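Local coordinates for DUF5037 domain-containing protein (Ruminococcus gnavus, PDB 4GL6) that is of unknown function and belongs to the DUF5037 family, with an N-terminal helix packed on an antiparallel sheet, at residues 20-25 against 73-78; 11-16 against 56-61; 7-12 against 64-69. One frame throughout, in Å; residues are numbered along the deposited sequence.

Contact 1: 20-25 against 73-78; sequences EEFEVL and DGYGQR
Phe22 and Tyr75 form a T-shaped (edge-to-face) aromatic pair, which makes up the close-packed half of this contact. Their ring centroids lie 5.3 Å apart and the planes stand at 83°, so the two rings are nearly perpendicular. Phe22 presents the CE2-CZ side of its ring: Phe22 CE2 approaches Tyr75 CE1 to 3.6 Å, while Phe22 CZ sits 4.0 Å from Tyr75 CZ, over one face of the tyrosine and displaced toward its rim. Tyr75 brings this face to the strand because its CG is anti to the backbone N (chi1 -166°), which carries the ring out from the first helical turn toward Phe22 and Glu20. Both aromatics are buried, and Tyr18 and Phe54 add further rings around Tyr75.

The two segments join the first strand of the antiparallel sheet, 22-28, to the opening turn of the long helix 75-95, which follows the sheet in the chain. Gly74 occupies the N-cap position and Arg78 N bonds to Gly74 O. Asp73 makes an Asx turn just ahead of the helix, its OD1 accepting from Tyr75 N at 3.0 Å; the N-H line is nearly straight at 172°, and the donor comes from above the carboxylate plane. This bond ties down the backbone from which the Tyr75 ring projects.

Beyond the rings the contact thins toward a partly exposed margin. There a single polar link remains: Tyr75 OH donates to Glu20 OE2 at 3.0 Å, meeting the oxygen from above the carboxylate plane rather than within it. The extended Glu20 side chain crosses the tyrosine at about a right angle, and its other oxygen, OE1, has a weak hydrogen bond to Asn48.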
loop_
_atom_site.group_PDB
_atom_site.type_symbol
_atom_site.label_atom_id
_atom_site.label_comp_id
_atom_site.label_asym_id
_atom_site.label_seq_id
_atom_site.Cartn_x
_atom_site.Cartn_y
_atom_site.Cartn_z
ATOM N N GLU A 20 -4.166 -13.892 -14.856
ATOM C CA GLU A 20 -4.405 -14.535 -13.552
ATOM C C GLU A 20 -5.873 -14.434 -13.201
ATOM O O GLU A 20 -6.614 -13.704 -13.854
ATOM C CB GLU A 20 -3.688 -13.783 -12.435
ATOM C CG GLU A 20 -2.201 -13.663 -12.570
ATOM C CD GLU A 20 -1.629 -12.816 -11.462
ATOM O OE1 GLU A 20 -1.969 -13.034 -10.275
ATOM O OE2 GLU A 20 -0.831 -11.927 -11.795
ATOM N N GLU A 21 -6.278 -15.126 -12.137
ATOM C CA GLU A 21 -7.648 -15.011 -11.623
ATOM C C GLU A 21 -7.625 -14.133 -10.364
ATOM O O GLU A 21 -6.622 -14.083 -9.630
ATOM C CB GLU A 21 -8.364 -16.353 -11.426
ATOM C CG GLU A 21 -7.628 -17.433 -10.657
ATOM C CD GLU A 21 -8.422 -18.734 -10.554
ATOM O OE1 GLU A 21 -9.620 -18.762 -10.896
ATOM O OE2 GLU A 21 -7.845 -19.751 -10.124
ATOM N N PHE A 22 -8.737 -13.423 -10.170
ATOM C CA PHE A 22 -8.910 -12.440 -9.112
ATOM C C PHE A 22 -10.223 -12.660 -8.381
ATOM O O PHE A 22 -11.096 -13.380 -8.859
ATOM C CB PHE A 22 -8.975 -11.024 -9.705
ATOM C CG PHE A 22 -7.730 -10.587 -10.431
ATOM C CD1 PHE A 22 -7.449 -11.056 -11.724
ATOM C CD2 PHE A 22 -6.860 -9.652 -9.854
ATOM C CE1 PHE A 22 -6.298 -10.646 -12.403
ATOM C CE2 PHE A 22 -5.717 -9.233 -10.529
ATOM C CZ PHE A 22 -5.429 -9.733 -11.805
ATOM N N GLU A 23 -10.335 -12.014 -7.222
ATOM C CA GLU A 23 -11.530 -12.047 -6.387
ATOM C C GLU A 23 -11.798 -10.612 -5.923
ATOM O O GLU A 23 -10.870 -9.900 -5.548
ATOM C CB GLU A 23 -11.319 -12.994 -5.188
ATOM C CG GLU A 23 -12.550 -13.212 -4.301
ATOM C CD GLU A 23 -12.334 -14.195 -3.147
ATOM O OE1 GLU A 23 -11.217 -14.732 -2.974
ATOM O OE2 GLU A 23 -13.301 -14.435 -2.394
ATOM N N VAL A 24 -13.052 -10.182 -6.008
ATOM C CA VAL A 24 -13.487 -8.896 -5.481
ATOM C C VAL A 24 -13.933 -9.246 -4.074
ATOM O O VAL A 24 -14.920 -9.943 -3.908
ATOM C CB VAL A 24 -14.648 -8.273 -6.295
ATOM C CG1 VAL A 24 -15.262 -7.098 -5.537
ATOM C CG2 VAL A 24 -14.161 -7.834 -7.676
ATOM N N LEU A 25 -13.189 -8.800 -3.065
ATOM C CA LEU A 25 -13.542 -9.068 -1.654
ATOM C C LEU A 25 -14.792 -8.301 -1.241
ATOM O O LEU A 25 -15.619 -8.814 -0.509
ATOM C CB LEU A 25 -12.375 -8.749 -0.711
ATOM C CG LEU A 25 -11.091 -9.561 -0.935
ATOM C CD1 LEU A 25 -9.999 -9.065 -0.008
ATOM C CD2 LEU A 25 -11.308 -11.065 -0.751
ATOM N N ASP A 73 -8.600 0.536 -13.076
ATOM C CA ASP A 73 -8.610 -0.803 -12.424
ATOM C C ASP A 73 -7.716 -1.005 -11.207
ATOM O O ASP A 73 -7.915 -1.955 -10.438
ATOM C CB ASP A 73 -8.402 -1.946 -13.435
ATOM C CG ASP A 73 -7.021 -1.953 -14.110
ATOM O OD1 ASP A 73 -6.020 -1.411 -13.585
ATOM O OD2 ASP A 73 -6.946 -2.570 -15.197
ATOM N N GLY A 74 -6.730 -0.121 -11.065
ATOM C CA GLY A 74 -5.817 -0.123 -9.940
ATOM C C GLY A 74 -4.746 -1.181 -9.924
ATOM O O GLY A 74 -4.019 -1.250 -8.941
ATOM N N TYR A 75 -4.617 -1.978 -10.993
ATOM C CA TYR A 75 -3.686 -3.106 -10.984
ATOM C C TYR A 75 -2.251 -2.710 -11.190
ATOM O O TYR A 75 -1.371 -3.296 -10.558
ATOM C CB TYR A 75 -4.097 -4.237 -11.951
ATOM C CG TYR A 75 -3.325 -5.535 -11.703
ATOM C CD1 TYR A 75 -3.350 -6.150 -10.441
ATOM C CD2 TYR A 75 -2.564 -6.145 -12.711
ATOM C CE1 TYR A 75 -2.642 -7.315 -10.184
ATOM C CE2 TYR A 75 -1.851 -7.324 -12.459
ATOM C CZ TYR A 75 -1.898 -7.900 -11.188
ATOM O OH TYR A 75 -1.237 -9.062 -10.877
ATOM N N GLY A 76 -1.996 -1.742 -12.069
ATOM C CA GLY A 76 -0.620 -1.245 -12.290
ATOM C C GLY A 76 -0.066 -0.677 -10.991
ATOM O O GLY A 76 1.081 -0.928 -10.597
ATOM N N GLN A 77 -0.936 0.066 -10.331
ATOM C CA GLN A 77 -0.705 0.626 -9.020
ATOM C C GLN A 77 -0.330 -0.468 -8.003
ATOM O O GLN A 77 0.611 -0.305 -7.231
ATOM C CB GLN A 77 -2.001 1.334 -8.596
ATOM C CG GLN A 77 -1.883 2.336 -7.494
ATOM C CD GLN A 77 -3.170 3.125 -7.330
ATOM O OE1 GLN A 77 -3.328 4.243 -7.852
ATOM N NE2 GLN A 77 -4.128 2.504 -6.676
ATOM N N ARG A 78 -1.077 -1.572 -8.010
ATOM C CA ARG A 78 -0.828 -2.710 -7.104
ATOM C C ARG A 78 0.532 -3.353 -7.332
ATOM O O ARG A 78 1.218 -3.698 -6.371
ATOM C CB ARG A 78 -1.933 -3.783 -7.211
ATOM C CG ARG A 78 -1.665 -5.117 -6.505
ATOM C CD ARG A 78 -1.388 -4.918 -5.018
ATOM N NE ARG A 78 -0.504 -5.941 -4.471
ATOM C CZ ARG A 78 0.194 -5.833 -3.336
ATOM N NH1 ARG A 78 0.164 -4.733 -2.592
ATOM N NH2 ARG A 78 0.969 -6.834 -2.953
#

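Contact 2: 11-16 against 56-61; sequences ETYLQE and GSYFNP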
loop_
_atom_site.group_PDB
_atom_site.type_symbol
_atom_site.label_atom_id
_atom_site.label_comp_id
_atom_site.label_asym_id
_atom_site.label_seq_id
_atom_site.Cartn_x
_atom_site.Cartn_y
_atom_site.Cartn_z
ATOM N N GLU A 11 -14.386 -9.221 -11.733
ATOM C CA GLU A 11 -13.524 -10.423 -11.739
ATOM C C GLU A 11 -13.245 -10.902 -13.183
ATOM O O GLU A 11 -12.091 -11.212 -13.523
ATOM C CB GLU A 11 -14.138 -11.562 -10.894
ATOM C CG GLU A 11 -14.093 -11.341 -9.377
ATOM C CD GLU A 11 -14.912 -12.348 -8.556
ATOM O OE1 GLU A 11 -15.505 -13.300 -9.116
ATOM O OE2 GLU A 11 -14.962 -12.200 -7.314
ATOM N N THR A 12 -14.288 -10.932 -14.018
ATOM C CA THR A 12 -14.153 -11.366 -15.418
ATOM C C THR A 12 -13.253 -10.427 -16.216
ATOM O O THR A 12 -12.411 -10.890 -16.987
ATOM C CB THR A 12 -15.520 -11.494 -16.114
ATOM O OG1 THR A 12 -16.313 -12.427 -15.384
ATOM C CG2 THR A 12 -15.383 -11.981 -17.569
ATOM N N TYR A 13 -13.420 -9.122 -16.011
ATOM C CA TYR A 13 -12.579 -8.134 -16.684
ATOM C C TYR A 13 -11.089 -8.304 -16.323
ATOM O O TYR A 13 -10.251 -8.401 -17.215
ATOM C CB TYR A 13 -13.047 -6.687 -16.409
ATOM C CG TYR A 13 -11.935 -5.691 -16.636
ATOM C CD1 TYR A 13 -11.549 -5.328 -17.926
ATOM C CD2 TYR A 13 -11.211 -5.174 -15.558
ATOM C CE1 TYR A 13 -10.491 -4.441 -18.132
ATOM C CE2 TYR A 13 -10.152 -4.303 -15.758
ATOM C CZ TYR A 13 -9.789 -3.938 -17.042
ATOM O OH TYR A 13 -8.757 -3.049 -17.215
ATOM N N LEU A 14 -10.786 -8.314 -15.024
ATOM C CA LEU A 14 -9.408 -8.438 -14.522
ATOM C C LEU A 14 -8.695 -9.691 -15.036
ATOM O O LEU A 14 -7.528 -9.609 -15.468
ATOM C CB LEU A 14 -9.366 -8.369 -12.987
ATOM C CG LEU A 14 -9.661 -6.999 -12.363
ATOM C CD1 LEU A 14 -9.816 -7.042 -10.852
ATOM C CD2 LEU A 14 -8.547 -6.022 -12.698
ATOM N N GLN A 15 -9.411 -10.821 -15.038
ATOM C CA GLN A 15 -8.867 -12.080 -15.552
ATOM C C GLN A 15 -8.582 -11.990 -17.051
ATOM O O GLN A 15 -7.496 -12.374 -17.487
ATOM C CB GLN A 15 -9.777 -13.269 -15.227
ATOM C CG GLN A 15 -9.298 -14.598 -15.816
ATOM C CD GLN A 15 -9.955 -15.809 -15.194
ATOM O OE1 GLN A 15 -11.047 -15.726 -14.631
ATOM N NE2 GLN A 15 -9.299 -16.956 -15.315
ATOM N N GLU A 16 -9.554 -11.493 -17.819
ATOM C CA GLU A 16 -9.382 -11.285 -19.263
ATOM C C GLU A 16 -8.261 -10.290 -19.577
ATOM O O GLU A 16 -7.526 -10.491 -20.531
ATOM C CB GLU A 16 -10.683 -10.815 -19.937
ATOM C CG GLU A 16 -11.752 -11.898 -20.077
ATOM C CD GLU A 16 -13.058 -11.403 -20.712
ATOM O OE1 GLU A 16 -13.254 -10.174 -20.853
ATOM O OE2 GLU A 16 -13.905 -12.252 -21.074
ATOM N N GLY A 56 -9.917 -0.567 -7.048
ATOM C CA GLY A 56 -10.195 -0.279 -8.450
ATOM C C GLY A 56 -11.477 0.542 -8.517
ATOM O O GLY A 56 -12.347 0.429 -7.656
ATOM N N SER A 57 -11.591 1.349 -9.561
ATOM C CA SER A 57 -12.684 2.283 -9.746
ATOM C C SER A 57 -13.425 1.874 -11.044
ATOM O O SER A 57 -12.796 1.779 -12.089
ATOM C CB SER A 57 -12.056 3.673 -9.817
ATOM O OG SER A 57 -13.014 4.677 -9.637
ATOM N N TYR A 58 -14.735 1.590 -10.960
ATOM C CA TYR A 58 -15.561 1.138 -12.110
ATOM C C TYR A 58 -16.905 1.881 -12.207
ATOM O O TYR A 58 -17.330 2.536 -11.263
ATOM C CB TYR A 58 -15.842 -0.390 -12.023
ATOM C CG TYR A 58 -14.598 -1.260 -11.970
ATOM C CD1 TYR A 58 -13.946 -1.509 -10.766
ATOM C CD2 TYR A 58 -14.049 -1.822 -13.136
ATOM C CE1 TYR A 58 -12.778 -2.288 -10.715
ATOM C CE2 TYR A 58 -12.880 -2.607 -13.101
ATOM C CZ TYR A 58 -12.245 -2.842 -11.895
ATOM O OH TYR A 58 -11.097 -3.599 -11.826
ATOM N N PHE A 59 -17.536 1.792 -13.380
ATOM C CA PHE A 59 -18.883 2.339 -13.643
ATOM C C PHE A 59 -19.684 1.210 -14.288
ATOM O O PHE A 59 -19.179 0.554 -15.201
ATOM C CB PHE A 59 -18.819 3.578 -14.546
ATOM C CG PHE A 59 -20.164 4.088 -14.996
ATOM C CD1 PHE A 59 -20.933 4.909 -14.167
ATOM C CD2 PHE A 59 -20.662 3.772 -16.279
ATOM C CE1 PHE A 59 -22.175 5.385 -14.604
ATOM C CE2 PHE A 59 -21.902 4.253 -16.714
ATOM C CZ PHE A 59 -22.655 5.060 -15.873
ATOM N N ASN A 60 -20.901 0.983 -13.789
ATOM C CA ASN A 60 -21.780 -0.081 -14.268
ATOM C C ASN A 60 -23.000 0.562 -14.923
ATOM O O ASN A 60 -23.813 1.140 -14.205
ATOM C CB ASN A 60 -22.203 -0.983 -13.108
ATOM C CG ASN A 60 -23.042 -2.157 -13.555
ATOM O OD1 ASN A 60 -22.619 -2.960 -14.381
ATOM N ND2 ASN A 60 -24.222 -2.274 -12.993
ATOM N N PRO A 61 -23.137 0.465 -16.277
ATOM C CA PRO A 61 -24.274 1.126 -16.952
ATOM C C PRO A 61 -25.674 0.644 -16.532
ATOM O O PRO A 61 -25.820 -0.488 -16.066
ATOM C CB PRO A 61 -24.016 0.849 -18.437
ATOM C CG PRO A 61 -22.554 0.585 -18.522
ATOM C CD PRO A 61 -22.217 -0.141 -17.264
#
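Helix 6-18 packs against the four-stranded antiparallel sheet, and in this contact Tyr13 and Leu14 of the helix receive Tyr58 from strand 54-59. The backbones stay well apart, with Tyr13 CA and Tyr58 CA 10.8 Å from each other, so long side chains must span the gap. Tyr58 does most of this. Its CG is anti to the carbonyl carbon (chi1 -58°), and the phenol points its far end at the helix. On one flank Tyr58 CE2, at the ring edge, comes to 3.9 Å from Tyr13 CD2.

The hydroxyl end is met by the branched tip of Leu14: Leu14 CD2 lies 3.6 Å from Tyr58 OH, and CG and CD1 of the same leucine are almost as near. No hydrogen bond crosses between the segments, so the contact consists of van der Waals packing. The polar end of Tyr13 is engaged elsewhere, its OH being hydrogen-bonded to Asp73 OD2. On the strand, Gly56 lies beside the ring, its CA 4.0 Å from Tyr58 CE1, where a side chain would collide with the phenol.

Leu14 also touches Phe22 and Cys44, and Tyr13 reaches Ile70; these contacts with all the other strands show one helix laid across a face of a sequential antiparallel meander.

Contact 3: 7-12 against 64-69; sequences SIKIET and PNSEIE
Lys9 and Ile68 bring their backbones close, CA to CA 6.2 Å, where an irregular chain runs past one side of the N-terminal helix. At this point of near approach the packing is apolar: Lys9 CB faces Ile68 CB at 4.0 Å, and Ile68 CG2 rests 3.9 Å from Lys9 O, against the helix backbone itself. The same methyl, Ile68 CG2, lies 4.1 Å from Lys9 CB, so the beta-branch of the isoleucine, rather than its longer arm, is what meets the root of the lysine.

From there the lysine reaches outward along the loop. CG is anti to the carbonyl carbon (chi1 -67°) and every later torsion is extended, so the chain leaves the helix as a straight arm with its ammonium at the level of Ser66. Lys9 NZ donates to Ser66 O at 2.7 Å, with a C=O...N angle of 137° and a tilt of 18° from the carbonyl plane. Lys9 NZ also lies 3.1 Å from Ser66 OG.

The segment 64-69 belongs to the connection between strands 54-59 and 69-70, neighbours in the antiparallel sheet, so the lysine fastens the link of a beta hairpin to the helix lying over that sheet. Asn60 OD1, at the start of the same connection, accepts a second hydrogen bond from Lys9 NZ, and Ser66 OG is hydrogen-bonded to Pro61 O. A methionine here has no ammonium to offer, and Ser66 O and Asn60 OD1, left without their common donor, would probably hold the connection less firmly to the helix. On the sheet side, Ile10 and Ile68 both touch Tyr58.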
loop_
_atom_site.group_PDB
_atom_site.type_symbol
_atom_site.label_atom_id
_atom_site.label_comp_id
_atom_site.label_asym_id
_atom_site.label_seq_id
_atom_site.Cartn_x
_atom_site.Cartn_y
_atom_site.Cartn_z
ATOM N N SER A 7 -19.645 -7.916 -8.960
ATOM C CA SER A 7 -18.379 -8.566 -8.603
ATOM C C SER A 7 -17.873 -9.472 -9.713
ATOM O O SER A 7 -16.684 -9.440 -10.038
ATOM C CB SER A 7 -18.519 -9.366 -7.307
ATOM O OG SER A 7 -18.947 -8.525 -6.262
ATOM N N ILE A 8 -18.789 -10.244 -10.302
ATOM C CA ILE A 8 -18.452 -11.177 -11.381
ATOM C C ILE A 8 -17.993 -10.404 -12.624
ATOM O O ILE A 8 -17.072 -10.854 -13.315
ATOM C CB ILE A 8 -19.620 -12.166 -11.709
ATOM C CG1 ILE A 8 -19.816 -13.217 -10.589
ATOM C CG2 ILE A 8 -19.397 -12.897 -13.037
ATOM C CD1 ILE A 8 -20.323 -12.716 -9.241
ATOM N N LYS A 9 -18.614 -9.249 -12.894
ATOM C CA LYS A 9 -18.211 -8.416 -14.034
ATOM C C LYS A 9 -16.759 -7.934 -13.868
ATOM O O LYS A 9 -15.966 -8.031 -14.807
ATOM C CB LYS A 9 -19.163 -7.224 -14.243
ATOM C CG LYS A 9 -20.591 -7.560 -14.682
ATOM C CD LYS A 9 -21.378 -6.285 -14.990
ATOM C CE LYS A 9 -22.827 -6.561 -15.369
ATOM N NZ LYS A 9 -23.577 -5.321 -15.715
ATOM N N ILE A 10 -16.424 -7.469 -12.665
ATOM C CA ILE A 10 -15.078 -6.969 -12.345
ATOM C C ILE A 10 -14.059 -8.100 -12.377
ATOM O O ILE A 10 -12.990 -7.944 -12.974
ATOM C CB ILE A 10 -15.024 -6.246 -10.972
ATOM C CG1 ILE A 10 -15.889 -4.978 -11.009
ATOM C CG2 ILE A 10 -13.588 -5.839 -10.616
ATOM C CD1 ILE A 10 -16.159 -4.350 -9.669
ATOM N N GLU A 11 -14.386 -9.221 -11.733
ATOM C CA GLU A 11 -13.524 -10.423 -11.739
ATOM C C GLU A 11 -13.245 -10.902 -13.183
ATOM O O GLU A 11 -12.091 -11.212 -13.523
ATOM C CB GLU A 11 -14.138 -11.562 -10.894
ATOM C CG GLU A 11 -14.093 -11.341 -9.377
ATOM C CD GLU A 11 -14.912 -12.348 -8.556
ATOM O OE1 GLU A 11 -15.505 -13.300 -9.116
ATOM O OE2 GLU A 11 -14.962 -12.200 -7.314
ATOM N N THR A 12 -14.288 -10.932 -14.018
ATOM C CA THR A 12 -14.153 -11.366 -15.418
ATOM C C THR A 12 -13.253 -10.427 -16.216
ATOM O O THR A 12 -12.411 -10.890 -16.987
ATOM C CB THR A 12 -15.520 -11.494 -16.114
ATOM O OG1 THR A 12 -16.313 -12.427 -15.384
ATOM C CG2 THR A 12 -15.383 -11.981 -17.569
ATOM N N PRO A 64 -29.758 -3.743 -18.884
ATOM C CA PRO A 64 -29.301 -5.087 -18.472
ATOM C C PRO A 64 -28.174 -5.703 -19.304
ATOM O O PRO A 64 -28.014 -5.356 -20.482
ATOM C CB PRO A 64 -30.577 -5.937 -18.585
ATOM C CG PRO A 64 -31.377 -5.286 -19.665
ATOM C CD PRO A 64 -30.921 -3.853 -19.797
ATOM N N ASN A 65 -27.416 -6.607 -18.669
ATOM C CA ASN A 65 -26.262 -7.302 -19.278
ATOM C C ASN A 65 -25.186 -6.355 -19.827
ATOM O O ASN A 65 -24.488 -6.682 -20.795
ATOM C CB ASN A 65 -26.734 -8.274 -20.375
ATOM C CG ASN A 65 -27.742 -9.283 -19.867
ATOM O OD1 ASN A 65 -27.624 -9.783 -18.748
ATOM N ND2 ASN A 65 -28.731 -9.599 -20.695
ATOM N N SER A 66 -25.052 -5.191 -19.187
ATOM C CA SER A 66 -24.116 -4.150 -19.611
ATOM C C SER A 66 -22.698 -4.556 -19.274
ATOM O O SER A 66 -22.468 -5.151 -18.216
ATOM C CB SER A 66 -24.438 -2.815 -18.919
ATOM O OG SER A 66 -24.347 -2.905 -17.501
ATOM N N GLU A 67 -21.763 -4.267 -20.178
ATOM C CA GLU A 67 -20.358 -4.556 -19.923
ATOM C C GLU A 67 -19.838 -3.452 -19.025
ATOM O O GLU A 67 -20.110 -2.267 -19.266
ATOM C CB GLU A 67 -19.536 -4.703 -21.202
ATOM C CG GLU A 67 -19.900 -5.974 -21.972
ATOM C CD GLU A 67 -18.813 -6.484 -22.913
ATOM O OE1 GLU A 67 -17.599 -6.300 -22.640
ATOM O OE2 GLU A 67 -19.189 -7.124 -23.921
ATOM N N ILE A 68 -19.125 -3.859 -17.977
ATOM C CA ILE A 68 -18.596 -2.936 -16.970
ATOM C C ILE A 68 -17.566 -1.994 -17.610
ATOM O O ILE A 68 -16.788 -2.428 -18.458
ATOM C CB ILE A 68 -17.983 -3.732 -15.771
ATOM C CG1 ILE A 68 -17.764 -2.852 -14.523
ATOM C CG2 ILE A 68 -16.728 -4.491 -16.183
ATOM C CD1 ILE A 68 -19.033 -2.543 -13.752
ATOM N N GLU A 69 -17.600 -0.714 -17.230
ATOM C CA GLU A 69 -16.640 0.301 -17.706
ATOM C C GLU A 69 -15.589 0.531 -16.612
ATOM O O GLU A 69 -15.889 0.442 -15.420
ATOM C CB GLU A 69 -17.353 1.596 -18.079
ATOM C CG GLU A 69 -18.293 1.418 -19.268
ATOM C CD GLU A 69 -19.098 2.656 -19.622
ATOM O OE1 GLU A 69 -18.781 3.760 -19.125
ATOM O OE2 GLU A 69 -20.063 2.519 -20.414
#

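Contacts 2 and 3 both use helix 6-18, sharing Glu11 and Thr12, and their centres lie about 6 Å apart; contact 1 involves the strand that follows this helix and the start of helix 75-95. Contacts 1 and 2 are mainly buried and dominated by aromatic packing, although contact 1 adds a tyrosine-carboxylate bond at its margin. Contact 3, its centre about 26 Å from the centre of the chain and the farthest out of the three, is partly buried and combines aliphatic packing with a lysine bound to a loop carbonyl. Probable hydrogen bonds join the contacts: Glu11 OE2 with Val24 N ties contact 1 to the helix of the other two, and Phe59 O with Glu69 N links 2 to 3.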